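Local coordinates for protein adenylation domain (Streptomyces sp., PDB 5N9W) that is an adenylation domain of the ANL superfamily, built from a large AMP-binding family region and a smaller C-terminal domain, at residues D450-V455 / P506-T511; E189-L194 / R339-F344; R70-M75 / S114-L119. All blocks are in the same frame, centred on the assembly; numbering follows the deposited sequence.

Contact 1 (D450-V455 / P506-T511); sequences DAVVWV and PELPRT
L508 makes the first touch between the loop 506-511 and the strand 450-455. Its CG stands anti to the carbonyl carbon (chi1 -54°). This brings both methyls up to the start of the strand. CD1 does most of the touching. L508 CD1 packs on D450 CB at 3.6 Å and lies 3.8 Å from A451 N. The other branch is looser, with L508 CD2 4.2 Å from V452 CG1. D450 and V452 point to the loop, while A451 between them points away, as alternate strand residues do. After P509, R510 comes back to the strand with its far end. Its chain is extended from CG to NE, and L508 CB lies 3.7 Å above the guanidinium plane, toward the rim. R510 NH2 forms a salt bridge to D450 OD2 at 2.8 Å. OD2 comes in at the guanidinium edge, but the two flat groups are turned 55° apart. The pairing therefore uses one oxygen and one nitrogen, not a flat two-pronged match. D450 OD1 is turned to A451 N, a weak bond of 3.4 Å, and also has a long, weak ion pair with R443. R510, with the more distant R443, would probably favour an ionised D450. The contact lies in the C-terminal domain, where strand 448-457 is an edge strand of a three-stranded sheet. L508 also touches T470 on the middle strand 462-471. Helix 435-443 packs on A451 and V453, and helix 518-528 packs on V452 and W454.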
loop_
_atom_site.group_PDB
_atom_site.type_symbol
_atom_site.label_atom_id
_atom_site.label_comp_id
_atom_site.label_asym_id
_atom_site.label_seq_id
_atom_site.Cartn_x
_atom_site.Cartn_y
_atom_site.Cartn_z
ATOM N N ASP A 450 -4.052 11.679 -15.250
ATOM C CA ASP A 450 -3.772 10.257 -15.170
ATOM C C ASP A 450 -4.344 9.495 -16.360
ATOM O O ASP A 450 -5.306 9.930 -16.972
ATOM C CB ASP A 450 -4.352 9.692 -13.882
ATOM C CG ASP A 450 -3.306 9.078 -13.002
ATOM O OD1 ASP A 450 -2.445 8.347 -13.555
ATOM O OD2 ASP A 450 -3.346 9.342 -11.771
ATOM N N ALA A 451 -3.762 8.337 -16.650
ATOM C CA ALA A 451 -4.174 7.535 -17.786
ATOM C C ALA A 451 -3.888 6.064 -17.551
ATOM O O ALA A 451 -2.862 5.713 -17.000
ATOM C CB ALA A 451 -3.478 8.010 -19.067
ATOM N N VAL A 452 -4.798 5.201 -17.987
ATOM C CA VAL A 452 -4.509 3.777 -18.033
ATOM C C VAL A 452 -4.850 3.231 -19.424
ATOM O O VAL A 452 -5.926 3.473 -19.950
ATOM C CB VAL A 452 -5.270 3.015 -16.946
ATOM C CG1 VAL A 452 -6.757 3.203 -17.107
ATOM C CG2 VAL A 452 -4.902 1.544 -16.965
ATOM N N VAL A 453 -3.911 2.527 -20.041
ATOM C CA VAL A 453 -4.175 1.940 -21.343
ATOM C C VAL A 453 -4.139 0.427 -21.219
ATOM O O VAL A 453 -3.407 -0.127 -20.386
ATOM C CB VAL A 453 -3.178 2.435 -22.428
ATOM C CG1 VAL A 453 -2.854 3.905 -22.223
ATOM C CG2 VAL A 453 -1.910 1.644 -22.412
ATOM N N TRP A 454 -4.971 -0.237 -22.016
ATOM C CA TRP A 454 -4.998 -1.694 -22.018
ATOM C C TRP A 454 -5.457 -2.274 -23.344
ATOM O O TRP A 454 -6.003 -1.565 -24.185
ATOM C CB TRP A 454 -5.895 -2.209 -20.912
ATOM C CG TRP A 454 -7.353 -2.033 -21.155
ATOM C CD1 TRP A 454 -8.225 -2.989 -21.558
ATOM C CD2 TRP A 454 -8.136 -0.835 -20.959
ATOM N NE1 TRP A 454 -9.492 -2.469 -21.640
ATOM C CE2 TRP A 454 -9.466 -1.151 -21.286
ATOM C CE3 TRP A 454 -7.835 0.466 -20.565
ATOM C CZ2 TRP A 454 -10.499 -0.213 -21.219
ATOM C CZ3 TRP A 454 -8.860 1.398 -20.497
ATOM C CH2 TRP A 454 -10.174 1.057 -20.823
ATOM N N VAL A 455 -5.230 -3.570 -23.522
ATOM C CA VAL A 455 -5.750 -4.294 -24.666
ATOM C C VAL A 455 -7.156 -4.758 -24.401
ATOM O O VAL A 455 -7.377 -5.569 -23.525
ATOM C CB VAL A 455 -4.904 -5.509 -24.983
ATOM C CG1 VAL A 455 -5.367 -6.137 -26.295
ATOM C CG2 VAL A 455 -3.467 -5.103 -25.055
ATOM N N PRO A 506 -14.049 11.003 -14.911
ATOM C CA PRO A 506 -13.897 11.830 -13.704
ATOM C C PRO A 506 -12.735 11.365 -12.817
ATOM O O PRO A 506 -11.902 12.193 -12.443
ATOM C CB PRO A 506 -15.235 11.648 -12.996
ATOM C CG PRO A 506 -16.194 11.399 -14.105
ATOM C CD PRO A 506 -15.440 10.554 -15.091
ATOM N N GLU A 507 -12.686 10.068 -12.510
ATOM C CA GLU A 507 -11.530 9.457 -11.863
ATOM C C GLU A 507 -11.359 7.982 -12.252
ATOM O O GLU A 507 -12.330 7.257 -12.473
ATOM C CB GLU A 507 -11.626 9.580 -10.339
ATOM C CG GLU A 507 -12.774 8.810 -9.673
ATOM C CD GLU A 507 -12.881 9.103 -8.176
ATOM O OE1 GLU A 507 -12.760 10.288 -7.789
ATOM O OE2 GLU A 507 -13.083 8.154 -7.386
ATOM N N LEU A 508 -10.110 7.545 -12.344
ATOM C CA LEU A 508 -9.826 6.156 -12.653
ATOM C C LEU A 508 -10.193 5.281 -11.450
ATOM O O LEU A 508 -9.920 5.643 -10.309
ATOM C CB LEU A 508 -8.351 5.975 -13.034
ATOM C CG LEU A 508 -7.817 6.869 -14.160
ATOM C CD1 LEU A 508 -6.334 6.683 -14.398
ATOM C CD2 LEU A 508 -8.583 6.643 -15.448
ATOM N N PRO A 509 -10.844 4.136 -11.699
ATOM C CA PRO A 509 -11.084 3.202 -10.600
ATOM C C PRO A 509 -9.789 2.521 -10.185
ATOM O O PRO A 509 -9.034 2.070 -11.034
ATOM C CB PRO A 509 -12.073 2.200 -11.201
ATOM C CG PRO A 509 -11.797 2.241 -12.659
ATOM C CD PRO A 509 -11.437 3.665 -12.964
ATOM N N ARG A 510 -9.524 2.453 -8.890
ATOM C CA ARG A 510 -8.251 1.920 -8.438
ATOM C C ARG A 510 -8.445 0.776 -7.448
ATOM O O ARG A 510 -9.518 0.615 -6.877
ATOM C CB ARG A 510 -7.413 3.037 -7.826
ATOM C CG ARG A 510 -7.014 4.115 -8.820
ATOM C CD ARG A 510 -6.170 5.218 -8.184
ATOM N NE ARG A 510 -5.501 6.032 -9.195
ATOM C CZ ARG A 510 -6.086 7.047 -9.835
ATOM N NH1 ARG A 510 -7.347 7.367 -9.566
ATOM N NH2 ARG A 510 -5.419 7.747 -10.746
ATOM N N THR A 511 -7.408 -0.035 -7.275
ATOM C CA THR A 511 -7.417 -1.069 -6.257
ATOM C C THR A 511 -7.300 -0.442 -4.880
ATOM O O THR A 511 -7.155 0.783 -4.747
ATOM C CB THR A 511 -6.273 -2.079 -6.447
ATOM O OG1 THR A 511 -5.015 -1.440 -6.197
ATOM C CG2 THR A 511 -6.276 -2.622 -7.842
#

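Contact 2 (E189-L194 / R339-F344); sequences EACSRL and RPLPGF
L341 lays its side chain over A190, C191 and L194, the three residues of 189-194 that carry the contact. L341 is also the first residue of a type I beta turn that runs to F344, closed by the bond from F344 N to L341 O at 2.9 Å. This turn joins strand 335-340 to strand 345-349. It lies against the last turn of helix 181-191 and the loop that follows, within the large AMP-binding family region. The contact between the two segments is apolar. L341 has CG anti to the carbonyl carbon (chi1 -64°), and its two methyls go to different partners. L341 CD1 lies 4.1 Å from C191 SG. L341 CD2 lies 3.6 Å from L194 CD2, and the two leucines cross at a slant. Lower on the same side chain, L341 CB meets A190 CB at 4.1 Å. A190 points to the turn, and its small methyl is consistent with the close approach of the backbones: A190 and P342 have the nearest CA atoms, 5.4 Å apart. G343 has no side chain and comes by A190 CB with its backbone N. L194 is held near by its own turn, with its N bonded to C191 O. Its chi2 is near eclipsed (10°), so its shape may be strained or imprecisely placed. L341 and L194 both also touch F322 on strand 321-324, and Q370 touches A190, L341 and F344. The P342 ring lies on the more exposed side of the contact. P342 CD meets L194 CD2 at 3.9 Å, and P342 CG rests 3.5 Å from the carbonyl oxygen A190 O.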
loop_
_atom_site.group_PDB
_atom_site.type_symbol
_atom_site.label_atom_id
_atom_site.label_comp_id
_atom_site.label_asym_id
_atom_site.label_seq_id
_atom_site.Cartn_x
_atom_site.Cartn_y
_atom_site.Cartn_z
ATOM N N GLU A 189 12.773 -3.742 12.159
ATOM C CA GLU A 189 14.214 -3.915 12.351
ATOM C C GLU A 189 15.000 -3.535 11.084
ATOM O O GLU A 189 16.099 -2.992 11.167
ATOM C CB GLU A 189 14.562 -5.347 12.751
ATOM C CG GLU A 189 14.825 -5.561 14.254
ATOM C CD GLU A 189 15.768 -4.520 14.892
ATOM O OE1 GLU A 189 16.954 -4.436 14.473
ATOM O OE2 GLU A 189 15.310 -3.794 15.820
ATOM N N ALA A 190 14.444 -3.806 9.910
ATOM C CA ALA A 190 15.144 -3.498 8.659
ATOM C C ALA A 190 15.199 -2.003 8.416
ATOM O O ALA A 190 16.158 -1.509 7.840
ATOM C CB ALA A 190 14.483 -4.193 7.484
ATOM N N CYS A 191 14.161 -1.286 8.829
ATOM C CA CYS A 191 14.092 0.154 8.613
ATOM C C CYS A 191 14.805 0.974 9.695
ATOM O O CYS A 191 14.919 2.201 9.601
ATOM C CB CYS A 191 12.636 0.573 8.508
ATOM S SG CYS A 191 11.900 0.039 6.949
ATOM N N SER A 192 15.296 0.257 10.698
ATOM C CA SER A 192 15.915 0.782 11.909
ATOM C C SER A 192 16.893 1.930 11.748
ATOM O O SER A 192 16.850 2.918 12.494
ATOM C CB SER A 192 16.649 -0.362 12.595
ATOM O OG SER A 192 16.942 -0.051 13.932
ATOM N N ARG A 193 17.813 1.787 10.801
ATOM C CA ARG A 193 18.904 2.736 10.713
ATOM C C ARG A 193 18.827 3.558 9.443
ATOM O O ARG A 193 19.645 4.442 9.200
ATOM C CB ARG A 193 20.235 2.008 10.830
ATOM C CG ARG A 193 20.512 1.553 12.264
ATOM C CD ARG A 193 20.968 2.732 13.114
ATOM N NE ARG A 193 20.610 2.733 14.544
ATOM C CZ ARG A 193 21.234 2.029 15.491
ATOM N NH1 ARG A 193 22.231 1.211 15.175
ATOM N NH2 ARG A 193 20.845 2.121 16.756
ATOM N N LEU A 194 17.800 3.276 8.661
ATOM C CA LEU A 194 17.483 4.017 7.451
ATOM C C LEU A 194 16.703 5.291 7.780
ATOM O O LEU A 194 16.961 6.360 7.250
ATOM C CB LEU A 194 16.660 3.131 6.516
ATOM C CG LEU A 194 17.232 2.368 5.320
ATOM C CD1 LEU A 194 18.744 2.375 5.258
ATOM C CD2 LEU A 194 16.693 0.942 5.301
ATOM N N ARG A 339 17.813 0.598 -3.109
ATOM C CA ARG A 339 18.344 -0.694 -2.701
ATOM C C ARG A 339 17.376 -1.478 -1.829
ATOM O O ARG A 339 16.721 -0.900 -0.987
ATOM C CB ARG A 339 19.644 -0.480 -1.940
ATOM C CG ARG A 339 20.903 -0.702 -2.753
ATOM C CD ARG A 339 21.296 -2.161 -2.647
ATOM N NE ARG A 339 22.256 -2.585 -3.655
ATOM C CZ ARG A 339 22.532 -3.860 -3.912
ATOM N NH1 ARG A 339 21.915 -4.820 -3.235
ATOM N NH2 ARG A 339 23.418 -4.183 -4.849
ATOM N N PRO A 340 17.285 -2.805 -2.017
ATOM C CA PRO A 340 16.418 -3.573 -1.116
ATOM C C PRO A 340 16.781 -3.453 0.369
ATOM O O PRO A 340 17.933 -3.218 0.716
ATOM C CB PRO A 340 16.599 -5.022 -1.592
ATOM C CG PRO A 340 17.736 -5.013 -2.510
ATOM C CD PRO A 340 17.829 -3.648 -3.090
ATOM N N LEU A 341 15.790 -3.624 1.233
ATOM C CA LEU A 341 15.987 -3.460 2.669
ATOM C C LEU A 341 16.962 -4.503 3.226
ATOM O O LEU A 341 17.025 -5.613 2.724
ATOM C CB LEU A 341 14.638 -3.523 3.404
ATOM C CG LEU A 341 13.703 -2.382 3.030
ATOM C CD1 LEU A 341 12.349 -2.454 3.712
ATOM C CD2 LEU A 341 14.372 -1.079 3.349
ATOM N N PRO A 342 17.731 -4.125 4.267
ATOM C CA PRO A 342 18.754 -4.915 4.964
ATOM C C PRO A 342 18.527 -6.418 5.167
ATOM O O PRO A 342 19.504 -7.160 5.097
ATOM C CB PRO A 342 18.835 -4.208 6.303
ATOM C CG PRO A 342 18.768 -2.770 5.891
ATOM C CD PRO A 342 17.799 -2.716 4.702
ATOM N N GLY A 343 17.328 -6.902 5.398
ATOM C CA GLY A 343 17.227 -8.349 5.551
ATOM C C GLY A 343 17.123 -9.174 4.266
ATOM O O GLY A 343 17.103 -10.410 4.291
ATOM N N PHE A 344 17.040 -8.477 3.140
ATOM C CA PHE A 344 16.702 -9.066 1.844
ATOM C C PHE A 344 17.881 -9.571 1.039
ATOM O O PHE A 344 18.886 -8.882 0.903
ATOM C CB PHE A 344 15.982 -8.038 0.988
ATOM C CG PHE A 344 14.541 -7.913 1.279
ATOM C CD1 PHE A 344 13.672 -8.917 0.906
ATOM C CD2 PHE A 344 14.041 -6.786 1.898
ATOM C CE1 PHE A 344 12.320 -8.811 1.168
ATOM C CE2 PHE A 344 12.701 -6.668 2.166
ATOM C CZ PHE A 344 11.834 -7.680 1.797
#

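Contact 3 (R70-M75 / S114-L119); sequences RVALRM and SQVVAL
R70 starts with a nearly eclipsed first torsion (chi1 18°) and bends at chi2 (-121°), which carries its guanidinium back alongside S114 and Q115. R70 NE bonds to the carbonyl oxygen S114 O at 2.9 Å. It meets that oxygen nearly head-on to the C=O, though the oxygen is tilted a little from the guanidinium plane. R70 NH2 makes a weak bond of 3.2 Å to Q115 OE1, which lies in the plane at the guanidinium edge. The R70 and Q115 side chains run side by side and point the same way, with their flat ends 60° apart. S114 OG turns elsewhere, to I110 O. Q115 has positive phi and ends helix 104-114 in a Schellman motif. The arginine charge therefore sits at the helix C-terminus, where it is probably favourable. From here the chain enters strand 118-121. This strand and 70-74 are the middle pair of a four-stranded parallel sheet, with helix 79-90 following strand 70-74 and helix 104-114 preceding strand 118-121. Helix 79-90 packs on L73 and M75, and helix 104-114 covers the other face at A72 and R74. Two backbone bonds join the segments, V117 N to R70 O at 3.0 Å and A72 N to A118 O at 2.9 Å. On the face of helix 79-90, V71 CG1 meets A118 CB at 4.1 Å. On the other face, V116 CG2 lies 4.2 Å from A72 CB. L119 holds CG anti to its N, and L119 CD1 comes within 3.4 Å of A72 CB, a short and somewhat doubtful approach. L119 CD1 also lies 4.2 Å from R74 CB.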
loop_
_atom_site.group_PDB
_atom_site.type_symbol
_atom_site.label_atom_id
_atom_site.label_comp_id
_atom_site.label_asym_id
_atom_site.label_seq_id
_atom_site.Cartn_x
_atom_site.Cartn_y
_atom_site.Cartn_z
ATOM N N ARG A 70 -8.648 -16.616 12.625
ATOM C CA ARG A 70 -8.682 -15.305 12.007
ATOM C C ARG A 70 -10.012 -14.645 12.197
ATOM O O ARG A 70 -11.042 -15.296 12.267
ATOM C CB ARG A 70 -8.348 -15.375 10.520
ATOM C CG ARG A 70 -8.464 -16.734 9.918
ATOM C CD ARG A 70 -7.173 -17.205 9.319
ATOM N NE ARG A 70 -7.465 -18.163 8.263
ATOM C CZ ARG A 70 -6.552 -18.903 7.657
ATOM N NH1 ARG A 70 -5.279 -18.811 8.020
ATOM N NH2 ARG A 70 -6.915 -19.739 6.703
ATOM N N VAL A 71 -9.979 -13.329 12.287
ATOM C CA VAL A 71 -11.153 -12.568 12.615
ATOM C C VAL A 71 -11.338 -11.461 11.604
ATOM O O VAL A 71 -10.426 -10.676 11.363
ATOM C CB VAL A 71 -11.044 -11.954 14.014
ATOM C CG1 VAL A 71 -12.338 -11.298 14.376
ATOM C CG2 VAL A 71 -10.668 -13.019 15.037
ATOM N N ALA A 72 -12.514 -11.379 11.011
ATOM C CA ALA A 72 -12.770 -10.268 10.118
ATOM C C ALA A 72 -12.916 -8.981 10.923
ATOM O O ALA A 72 -13.476 -8.982 12.020
ATOM C CB ALA A 72 -14.009 -10.526 9.272
ATOM N N LEU A 73 -12.400 -7.886 10.373
ATOM C CA LEU A 73 -12.581 -6.574 10.982
ATOM C C LEU A 73 -13.197 -5.599 9.988
ATOM O O LEU A 73 -12.582 -5.261 8.983
ATOM C CB LEU A 73 -11.251 -6.021 11.495
ATOM C CG LEU A 73 -11.346 -4.561 11.953
ATOM C CD1 LEU A 73 -12.138 -4.497 13.238
ATOM C CD2 LEU A 73 -9.984 -3.916 12.110
ATOM N N ARG A 74 -14.375 -5.125 10.281
ATOM C CA ARG A 74 -15.028 -4.179 9.432
ATOM C C ARG A 74 -15.483 -2.933 10.173
ATOM O O ARG A 74 -16.551 -2.912 10.698
ATOM C CB ARG A 74 -16.240 -4.856 8.846
ATOM C CG ARG A 74 -16.466 -4.543 7.414
ATOM C CD ARG A 74 -17.571 -3.556 7.281
ATOM N NE ARG A 74 -18.290 -3.811 6.060
ATOM C CZ ARG A 74 -19.520 -3.398 5.824
ATOM N NH1 ARG A 74 -20.189 -2.717 6.729
ATOM N NH2 ARG A 74 -20.082 -3.675 4.664
ATOM N N MET A 75 -14.701 -1.874 10.164
ATOM C CA MET A 75 -15.020 -0.709 10.965
ATOM C C MET A 75 -14.587 0.562 10.279
ATOM O O MET A 75 -13.634 0.560 9.518
ATOM C CB MET A 75 -14.354 -0.818 12.339
ATOM C CG MET A 75 -15.332 -1.079 13.453
ATOM S SD MET A 75 -14.550 -1.162 15.063
ATOM C CE MET A 75 -14.538 -2.921 15.310
ATOM N N SER A 114 -11.281 -16.813 3.614
ATOM C CA SER A 114 -10.304 -16.739 4.698
ATOM C C SER A 114 -10.701 -17.620 5.875
ATOM O O SER A 114 -9.890 -17.870 6.759
ATOM C CB SER A 114 -10.116 -15.294 5.173
ATOM O OG SER A 114 -11.365 -14.684 5.424
ATOM N N GLN A 115 -11.948 -18.087 5.876
ATOM C CA GLN A 115 -12.440 -19.009 6.895
ATOM C C GLN A 115 -12.369 -18.358 8.271
ATOM O O GLN A 115 -11.827 -18.925 9.208
ATOM C CB GLN A 115 -11.642 -20.320 6.894
ATOM C CG GLN A 115 -11.468 -20.976 5.537
ATOM C CD GLN A 115 -10.251 -21.880 5.482
ATOM O OE1 GLN A 115 -9.142 -21.432 5.188
ATOM N NE2 GLN A 115 -10.450 -23.157 5.760
ATOM N N VAL A 116 -12.898 -17.150 8.379
ATOM C CA VAL A 116 -12.855 -16.438 9.633
ATOM C C VAL A 116 -13.869 -17.006 10.621
ATOM O O VAL A 116 -14.961 -17.421 10.243
ATOM C CB VAL A 116 -13.095 -14.937 9.426
ATOM C CG1 VAL A 116 -12.032 -14.365 8.517
ATOM C CG2 VAL A 116 -14.472 -14.672 8.880
ATOM N N VAL A 117 -13.480 -17.031 11.892
ATOM C CA VAL A 117 -14.309 -17.592 12.947
ATOM C C VAL A 117 -15.133 -16.534 13.670
ATOM O O VAL A 117 -16.045 -16.870 14.404
ATOM C CB VAL A 117 -13.464 -18.344 13.978
ATOM C CG1 VAL A 117 -12.602 -19.381 13.289
ATOM C CG2 VAL A 117 -12.590 -17.378 14.749
ATOM N N ALA A 118 -14.819 -15.260 13.459
ATOM C CA ALA A 118 -15.645 -14.183 13.996
ATOM C C ALA A 118 -15.515 -12.918 13.164
ATOM O O ALA A 118 -14.593 -12.770 12.390
ATOM C CB ALA A 118 -15.276 -13.887 15.438
ATOM N N LEU A 119 -16.379 -11.975 13.411
ATOM C CA LEU A 119 -16.280 -10.689 12.804
ATOM C C LEU A 119 -16.329 -9.623 13.866
ATOM O O LEU A 119 -17.060 -9.741 14.787
ATOM C CB LEU A 119 -17.433 -10.481 11.839
ATOM C CG LEU A 119 -17.670 -9.083 11.349
ATOM C CD1 LEU A 119 -16.658 -8.732 10.318
ATOM C CD2 LEU A 119 -19.014 -9.064 10.713
#

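Overall arrangement
The three contacts lie far apart in one chain, at the corners of a nearly even triangle. Centres are 33 Å apart for contacts 1 and 2, 31 Å for contacts 1 and 3, and 32 Å for contacts 2 and 3. None touches another. The nearest atoms are about 16 Å apart between contacts 1 and 3, and about 20 Å between contacts 1 and 2. Contacts 1 and 2 are on opposite sides of the chain's centre. Along the sequence, contact 3 closes first, then contact 2, then contact 1. Contacts 2 and 3 belong to the AMP-binding family region, in different sheets. Contact 1 belongs to the C-terminal domain.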